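Local structure of importin subunit beta-1 (Saccharomyces cerevisiae, 5OWU) at residues L10-L15 with L23-Q28; K213-M216 with G220-N223; A664-S667 with D673-R676. The protein imports proteins into the nucleus by associating with importin alpha, the subunit that recognises the classical nuclear localization signal of the cargo. One frame throughout, in Å; residues are numbered along the deposited sequence.

The three contacts follow one another along a single all-helical chain built of HEAT repeats, and none touches another. Contact 1 joins the two helices of HEAT 1, contact 2 ties the short helix 213-216 to the start of HEAT 6, and contact 3 bridges the turn from HEAT 15 to HEAT 16. Contact 1 lies about 48 Å from contact 2 and 51 Å from contact 3, centre to centre. Contacts 2 and 3 are farther apart, with centres about 63 Å from each other on opposite sides of the chain's centre. Contact 2 is also touched by the chain of another protein; contacts 1 and 3 represent packing within the superhelical scaffold.

Contact 1 (L10-L15 with L23-Q28); sequences LENSIL and LTSETQ
Ser13 and Ser25 face each other where the two helices come closest, their CB atoms 3.9 Å apart. Such small side chains are consistent with the close approach of the local axes, 7.6 Å, at 137° between their N-to-C directions. Asn12 and Glu26 flank the pair: Asn12 CB rests 3.3 Å from Ser25 OG, and Glu26 CG lies alongside Ser13 CB at 4.0 Å. The Glu26 chain, bent at chi2 (148°), brings OE2 within 2.9 Å of Ser13 O. Both are acceptors and no hydrogen bond joins them, so the approach is probably unfavourable unless the carboxylate carries a proton.

The polar ends are held mainly within their own helices. Ser25 OG, set beside its backbone N, bonds to Ile21 O one turn earlier, and Asn12 OD1 pairs with Gln8 NE2. Asn12 ND2 donates to a water 3.2 Å away; that water also lies by Ser25 OG, but too close for the bridge to be other than doubtful. Farther out, Ser13 packs on Leu29 of helix 19-35 and on Leu60 of helix 55-67. Together the segments form the antiparallel helical hairpin of a HEAT repeat, here HEAT 1.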
loop_
_atom_site.group_PDB
_atom_site.type_symbol
_atom_site.label_atom_id
_atom_site.label_comp_id
_atom_site.label_asym_id
_atom_site.label_seq_id
_atom_site.Cartn_x
_atom_site.Cartn_y
_atom_site.Cartn_z
ATOM N N LEU A 10 14.618 -23.663 27.159
ATOM C CA LEU A 10 14.716 -22.437 26.360
ATOM C C LEU A 10 16.115 -22.265 25.761
ATOM O O LEU A 10 16.284 -22.061 24.536
ATOM C CB LEU A 10 14.363 -21.238 27.239
ATOM C CG LEU A 10 12.919 -21.161 27.725
ATOM C CD1 LEU A 10 12.859 -20.474 29.069
ATOM C CD2 LEU A 10 12.077 -20.416 26.716
ATOM N N GLU A 11 17.134 -22.336 26.624
ATOM C CA GLU A 11 18.509 -22.205 26.168
ATOM C C GLU A 11 18.787 -23.171 25.030
ATOM O O GLU A 11 19.228 -22.760 23.959
ATOM C CB GLU A 11 19.480 -22.439 27.323
ATOM C CG GLU A 11 19.483 -21.330 28.373
ATOM C CD GLU A 11 20.680 -21.410 29.308
ATOM O OE1 GLU A 11 21.648 -22.121 28.972
ATOM O OE2 GLU A 11 20.658 -20.764 30.375
ATOM N N ASN A 12 18.509 -24.460 25.234
ATOM C CA ASN A 12 18.758 -25.444 24.182
ATOM C C ASN A 12 17.984 -25.117 22.917
ATOM O O ASN A 12 18.463 -25.375 21.808
ATOM C CB ASN A 12 18.388 -26.845 24.663
ATOM C CG ASN A 12 19.381 -27.396 25.658
ATOM O OD1 ASN A 12 20.503 -26.903 25.764
ATOM N ND2 ASN A 12 18.978 -28.431 26.390
ATOM N N SER A 13 16.786 -24.552 23.064
ATOM C CA SER A 13 15.964 -24.234 21.909
ATOM C C SER A 13 16.649 -23.230 20.993
ATOM O O SER A 13 16.423 -23.258 19.775
ATOM C CB SER A 13 14.608 -23.683 22.357
ATOM O OG SER A 13 14.728 -22.330 22.768
ATOM N N ILE A 14 17.477 -22.337 21.531
ATOM C CA ILE A 14 18.114 -21.329 20.678
ATOM C C ILE A 14 19.634 -21.433 20.600
ATOM O O ILE A 14 20.230 -20.819 19.699
ATOM C CB ILE A 14 17.718 -19.898 21.101
ATOM C CG1 ILE A 14 17.834 -19.733 22.611
ATOM C CG2 ILE A 14 16.311 -19.581 20.599
ATOM C CD1 ILE A 14 17.779 -18.274 23.069
ATOM N N LEU A 15 20.290 -22.177 21.479
ATOM C CA LEU A 15 21.744 -22.159 21.586
ATOM C C LEU A 15 22.397 -23.519 21.384
ATOM O O LEU A 15 23.628 -23.599 21.404
ATOM C CB LEU A 15 22.167 -21.610 22.956
ATOM C CG LEU A 15 21.636 -20.225 23.341
ATOM C CD1 LEU A 15 22.001 -19.894 24.784
ATOM C CD2 LEU A 15 22.160 -19.151 22.403
ATOM N N LEU A 23 14.986 -28.403 18.018
ATOM C CA LEU A 23 13.591 -28.663 17.676
ATOM C C LEU A 23 12.891 -29.453 18.777
ATOM O O LEU A 23 11.732 -29.178 19.101
ATOM C CB LEU A 23 13.505 -29.397 16.340
ATOM C CG LEU A 23 12.095 -29.673 15.815
ATOM C CD1 LEU A 23 11.366 -28.377 15.472
ATOM C CD2 LEU A 23 12.161 -30.598 14.607
ATOM N N THR A 24 13.574 -30.442 19.357
ATOM C CA THR A 24 13.016 -31.170 20.493
ATOM C C THR A 24 12.663 -30.223 21.634
ATOM O O THR A 24 11.605 -30.355 22.264
ATOM C CB THR A 24 14.012 -32.229 20.968
ATOM O OG1 THR A 24 14.103 -33.268 19.987
ATOM C CG2 THR A 24 13.586 -32.840 22.303
ATOM N N SER A 25 13.544 -29.262 21.916
ATOM C CA SER A 25 13.283 -28.307 22.987
ATOM C C SER A 25 12.109 -27.396 22.645
ATOM O O SER A 25 11.264 -27.117 23.507
ATOM C CB SER A 25 14.544 -27.493 23.262
ATOM O OG SER A 25 15.587 -28.334 23.726
ATOM N N GLU A 26 12.040 -26.919 21.396
ATOM C CA GLU A 26 10.924 -26.069 20.989
ATOM C C GLU A 26 9.602 -26.820 21.080
ATOM O O GLU A 26 8.585 -26.265 21.524
ATOM C CB GLU A 26 11.152 -25.547 19.567
ATOM C CG GLU A 26 11.915 -24.230 19.505
ATOM C CD GLU A 26 12.791 -24.093 18.259
ATOM O OE1 GLU A 26 12.401 -24.613 17.188
ATOM O OE2 GLU A 26 13.877 -23.471 18.353
ATOM N N THR A 27 9.597 -28.087 20.666
ATOM C CA THR A 27 8.386 -28.892 20.759
ATOM C C THR A 27 7.966 -29.071 22.210
ATOM O O THR A 27 6.783 -28.934 22.539
ATOM C CB THR A 27 8.604 -30.248 20.083
ATOM O OG1 THR A 27 8.921 -30.046 18.699
ATOM C CG2 THR A 27 7.354 -31.127 20.189
ATOM N N GLN A 28 8.919 -29.365 23.098
ATOM C CA GLN A 28 8.552 -29.574 24.495
ATOM C C GLN A 28 8.033 -28.283 25.126
ATOM O O GLN A 28 7.098 -28.313 25.939
ATOM C CB GLN A 28 9.746 -30.123 25.271
ATOM C CG GLN A 28 9.360 -30.833 26.559
ATOM C CD GLN A 28 10.558 -31.428 27.275
ATOM O OE1 GLN A 28 11.524 -31.858 26.642
ATOM N NE2 GLN A 28 10.504 -31.449 28.603
HETATM O O HOH W 1 16.289 -29.857 25.456
#

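Contact 2 (K213-M216 with G220-N223); sequences KNNM and GERN
Asn215 and Glu221 form the tight polar side of this contact. Asn215 ND2 donates to Glu221 OE1 over 2.7 Å in a nearly straight bond (163° at the hydrogen), with the acceptor close to the amide plane. OE1 receives it on its syn lone pair, the side of the other carboxylate oxygen, although the amide and carboxylate planes are turned 46° against each other. The extended Glu221 chain also brings OE1 to within 3.2 Å of Asn215 CB. Asn215 OD1 accepts from Ser177 OG, and Asn215 ND2 donates also to Asn178 OD1; together these fix the rotation of the buried amide, while Glu221 OE2 has a salt-bridge partner in Arg218 and a hydrogen bond to the backbone of the chain of another protein.

Met216 supplies the apolar packing. Its CB leads off from the opposing segment, but bends at chi2 (-69°) and again at chi3 return the methyl, so that CE lies 3.7 Å from Arg222 CA and SD 4.0 Å from Arg222 CG.

Arg222 marks the more solvent-facing side, being partly exposed where Asn215, Met216 and Glu221 are buried. CG stands anti to the backbone N, and a bend at chi3 turns the guanidinium back to Met216 O. NH1 comes to 2.5 Å from Met216 O; so short and bent a bond is doubtful in its details, though NH1 does lie in the carbonyl plane of Met216. The oxygen itself is tilted from the guanidinium plane.

The contact thus folds helix 213-216, which lies in the stretch linking HEAT 5 to HEAT 6, against the first turn of helix 219-233. Helix 238-255, the partner of 219-233 within HEAT 6, covers Met216 with Tyr255, and Tyr262 OH from helix 260-274 holds Arg222 NE.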
loop_
_atom_site.group_PDB
_atom_site.type_symbol
_atom_site.label_atom_id
_atom_site.label_comp_id
_atom_site.label_asym_id
_atom_site.label_seq_id
_atom_site.Cartn_x
_atom_site.Cartn_y
_atom_site.Cartn_z
ATOM N N LYS A 213 -8.476 10.522 22.648
ATOM C CA LYS A 213 -9.541 11.383 22.131
ATOM C C LYS A 213 -10.222 12.153 23.256
ATOM O O LYS A 213 -10.401 13.375 23.176
ATOM C CB LYS A 213 -10.575 10.552 21.370
ATOM C CG LYS A 213 -10.011 9.703 20.243
ATOM C CD LYS A 213 -10.639 10.044 18.897
ATOM C CE LYS A 213 -10.569 8.860 17.937
ATOM N NZ LYS A 213 -9.187 8.319 17.795
ATOM N N ASN A 214 -10.618 11.446 24.316
ATOM C CA ASN A 214 -11.325 12.101 25.410
ATOM C C ASN A 214 -10.482 13.201 26.037
ATOM O O ASN A 214 -11.022 14.234 26.447
ATOM C CB ASN A 214 -11.736 11.068 26.458
ATOM C CG ASN A 214 -12.759 10.081 25.927
ATOM O OD1 ASN A 214 -13.481 10.374 24.973
ATOM N ND2 ASN A 214 -12.827 8.907 26.541
ATOM N N ASN A 215 -9.162 13.014 26.095
ATOM C CA ASN A 215 -8.287 14.058 26.620
ATOM C C ASN A 215 -8.178 15.229 25.647
ATOM O O ASN A 215 -8.197 16.391 26.064
ATOM C CB ASN A 215 -6.900 13.486 26.912
ATOM C CG ASN A 215 -6.947 12.290 27.834
ATOM O OD1 ASN A 215 -7.091 11.150 27.387
ATOM N ND2 ASN A 215 -6.817 12.541 29.133
ATOM N N MET A 216 -8.064 14.940 24.345
ATOM C CA MET A 216 -7.940 16.002 23.346
ATOM C C MET A 216 -9.208 16.841 23.245
ATOM O O MET A 216 -9.141 18.020 22.878
ATOM C CB MET A 216 -7.589 15.394 21.985
ATOM C CG MET A 216 -6.185 14.794 21.905
ATOM S SD MET A 216 -4.885 16.051 21.962
ATOM C CE MET A 216 -4.536 16.147 23.719
ATOM N N GLY A 220 -8.174 22.342 28.153
ATOM C CA GLY A 220 -7.009 22.561 28.998
ATOM C C GLY A 220 -5.946 21.493 28.821
ATOM O O GLY A 220 -4.751 21.797 28.727
ATOM N N GLU A 221 -6.366 20.226 28.766
ATOM C CA GLU A 221 -5.416 19.138 28.537
ATOM C C GLU A 221 -4.806 19.221 27.143
ATOM O O GLU A 221 -3.598 19.016 26.974
ATOM C CB GLU A 221 -6.103 17.787 28.727
ATOM C CG GLU A 221 -6.710 17.564 30.104
ATOM C CD GLU A 221 -7.188 16.135 30.296
ATOM O OE1 GLU A 221 -6.719 15.247 29.545
ATOM O OE2 GLU A 221 -8.031 15.898 31.190
ATOM N N ARG A 222 -5.630 19.493 26.129
ATOM C CA ARG A 222 -5.122 19.642 24.767
ATOM C C ARG A 222 -4.090 20.763 24.693
ATOM O O ARG A 222 -3.012 20.602 24.106
ATOM C CB ARG A 222 -6.294 19.905 23.816
ATOM C CG ARG A 222 -5.937 19.908 22.344
ATOM C CD ARG A 222 -7.158 20.171 21.466
ATOM N NE ARG A 222 -7.906 21.375 21.851
ATOM C CZ ARG A 222 -9.198 21.411 22.190
ATOM N NH1 ARG A 222 -9.942 20.315 22.195
ATOM N NH2 ARG A 222 -9.761 22.564 22.518
ATOM N N ASN A 223 -4.409 21.913 25.288
ATOM C CA ASN A 223 -3.478 23.034 25.307
ATOM C C ASN A 223 -2.162 22.632 25.954
ATOM O O ASN A 223 -1.085 22.876 25.398
ATOM C CB ASN A 223 -4.088 24.228 26.052
ATOM C CG ASN A 223 -5.161 24.948 25.243
ATOM O OD1 ASN A 223 -5.283 24.751 24.039
ATOM N ND2 ASN A 223 -5.937 25.799 25.910
#

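Contact 3 (A664-S667 with D673-R676); sequences ADIS and DFRR
Ser667 and Phe674 bring the backbones closest, with their CA atoms 5.7 Å apart, as the chain turns from the end of helix 655-669 into helix 675-689. The Phe674 ring carries the contact. With CG anti to the backbone N (chi1 -177°), the ring reaches across to the helix and lies over the Ser667 backbone. Ser667 CA stands above one face in a CH-pi contact, 3.8 Å from the ring centroid and 18° off the normal. Ser667 CB continues over the same ring toward its far end, 4.0 Å from CZ. Its hydroxyl turns off to the helix backbone, where OG donates to Ala664 O at 2.9 Å, and this leaves carbon atoms to meet the aromatic face.

Ile666 comes from another direction. Its CD1 methyl lies in the ring plane at the edge, 3.7 Å from Phe674 CE1, and the two side chains cross at about a right angle. Face and edge contacts together restrict how the ring can sit. With a serine in place of Phe674, the face over Ser667 CA and the edge beside Ile666 CD1 would both be lost, which would probably open a gap between the two segments.

At the outer side Arg676 folds back over Asp673: NH2 forms a rather long salt bridge of 3.5 Å to OD2, and Asp673 CB lies over one guanidinium face. Glu634 approaches the same group, with a weak, long ion pair to Arg676 NH1.

The contact spans the junction between HEAT 15 and HEAT 16. Helix 698-713 of HEAT 16 packs on it through Ile713, which touches Phe674, and through Asp708 and Asn712, which touch Ser667; helix 615-629 of HEAT 14 meets Ile666 through Ala626.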
loop_
_atom_site.group_PDB
_atom_site.type_symbol
_atom_site.label_atom_id
_atom_site.label_comp_id
_atom_site.label_asym_id
_atom_site.label_seq_id
_atom_site.Cartn_x
_atom_site.Cartn_y
_atom_site.Cartn_z
ATOM N N ALA A 664 -8.040 -19.722 -16.778
ATOM C CA ALA A 664 -8.978 -18.660 -17.133
ATOM C C ALA A 664 -8.959 -18.390 -18.630
ATOM O O ALA A 664 -10.017 -18.245 -19.254
ATOM C CB ALA A 664 -8.647 -17.379 -16.364
ATOM N N ASP A 665 -7.769 -18.328 -19.228
ATOM C CA ASP A 665 -7.685 -18.047 -20.659
ATOM C C ASP A 665 -8.301 -19.168 -21.490
ATOM O O ASP A 665 -9.114 -18.905 -22.383
ATOM C CB ASP A 665 -6.233 -17.812 -21.069
ATOM C CG ASP A 665 -5.814 -16.375 -20.891
ATOM O OD1 ASP A 665 -6.604 -15.488 -21.280
ATOM O OD2 ASP A 665 -4.713 -16.128 -20.348
ATOM N N ILE A 666 -7.938 -20.425 -21.218
ATOM C CA ILE A 666 -8.419 -21.489 -22.099
ATOM C C ILE A 666 -9.914 -21.715 -21.911
ATOM O O ILE A 666 -10.604 -22.141 -22.846
ATOM C CB ILE A 666 -7.631 -22.802 -21.910
ATOM C CG1 ILE A 666 -7.763 -23.345 -20.489
ATOM C CG2 ILE A 666 -6.160 -22.607 -22.277
ATOM C CD1 ILE A 666 -7.413 -24.808 -20.383
ATOM N N SER A 667 -10.451 -21.438 -20.721
ATOM C CA SER A 667 -11.897 -21.548 -20.555
ATOM C C SER A 667 -12.631 -20.639 -21.532
ATOM O O SER A 667 -13.720 -20.984 -22.001
ATOM C CB SER A 667 -12.293 -21.224 -19.117
ATOM O OG SER A 667 -12.379 -19.827 -18.910
ATOM N N ASP A 673 -14.783 -26.902 -26.628
ATOM C CA ASP A 673 -13.728 -27.843 -26.294
ATOM C C ASP A 673 -13.239 -27.726 -24.854
ATOM O O ASP A 673 -12.522 -28.622 -24.405
ATOM C CB ASP A 673 -12.550 -27.668 -27.254
ATOM C CG ASP A 673 -12.850 -28.188 -28.658
ATOM O OD1 ASP A 673 -14.039 -28.405 -28.977
ATOM O OD2 ASP A 673 -11.896 -28.371 -29.444
ATOM N N PHE A 674 -13.602 -26.676 -24.106
ATOM C CA PHE A 674 -13.143 -26.629 -22.718
ATOM C C PHE A 674 -13.866 -27.652 -21.847
ATOM O O PHE A 674 -13.299 -28.130 -20.855
ATOM C CB PHE A 674 -13.327 -25.246 -22.100
ATOM C CG PHE A 674 -12.803 -25.166 -20.694
ATOM C CD1 PHE A 674 -11.435 -25.158 -20.451
ATOM C CD2 PHE A 674 -13.666 -25.146 -19.616
ATOM C CE1 PHE A 674 -10.941 -25.109 -19.159
ATOM C CE2 PHE A 674 -13.180 -25.101 -18.314
ATOM C CZ PHE A 674 -11.812 -25.081 -18.089
ATOM N N ARG A 675 -15.108 -28.004 -22.193
ATOM C CA ARG A 675 -15.888 -28.873 -21.314
ATOM C C ARG A 675 -15.147 -30.172 -21.005
ATOM O O ARG A 675 -15.113 -30.619 -19.849
ATOM C CB ARG A 675 -17.249 -29.134 -21.951
ATOM C CG ARG A 675 -18.153 -27.901 -21.896
ATOM C CD ARG A 675 -19.377 -28.011 -22.795
ATOM N NE ARG A 675 -20.358 -28.958 -22.278
ATOM C CZ ARG A 675 -21.534 -29.210 -22.852
ATOM N NH1 ARG A 675 -21.883 -28.582 -23.969
ATOM N NH2 ARG A 675 -22.363 -30.091 -22.311
ATOM N N ARG A 676 -14.483 -30.751 -22.007
ATOM C CA ARG A 676 -13.819 -32.040 -21.834
ATOM C C ARG A 676 -12.686 -31.994 -20.809
ATOM O O ARG A 676 -12.241 -33.053 -20.355
ATOM C CB ARG A 676 -13.289 -32.545 -23.184
ATOM C CG ARG A 676 -12.079 -31.792 -23.747
ATOM C CD ARG A 676 -11.470 -32.516 -24.961
ATOM N NE ARG A 676 -12.251 -32.319 -26.184
ATOM C CZ ARG A 676 -11.809 -31.740 -27.303
ATOM N NH1 ARG A 676 -10.565 -31.289 -27.405
ATOM N NH2 ARG A 676 -12.625 -31.620 -28.342
#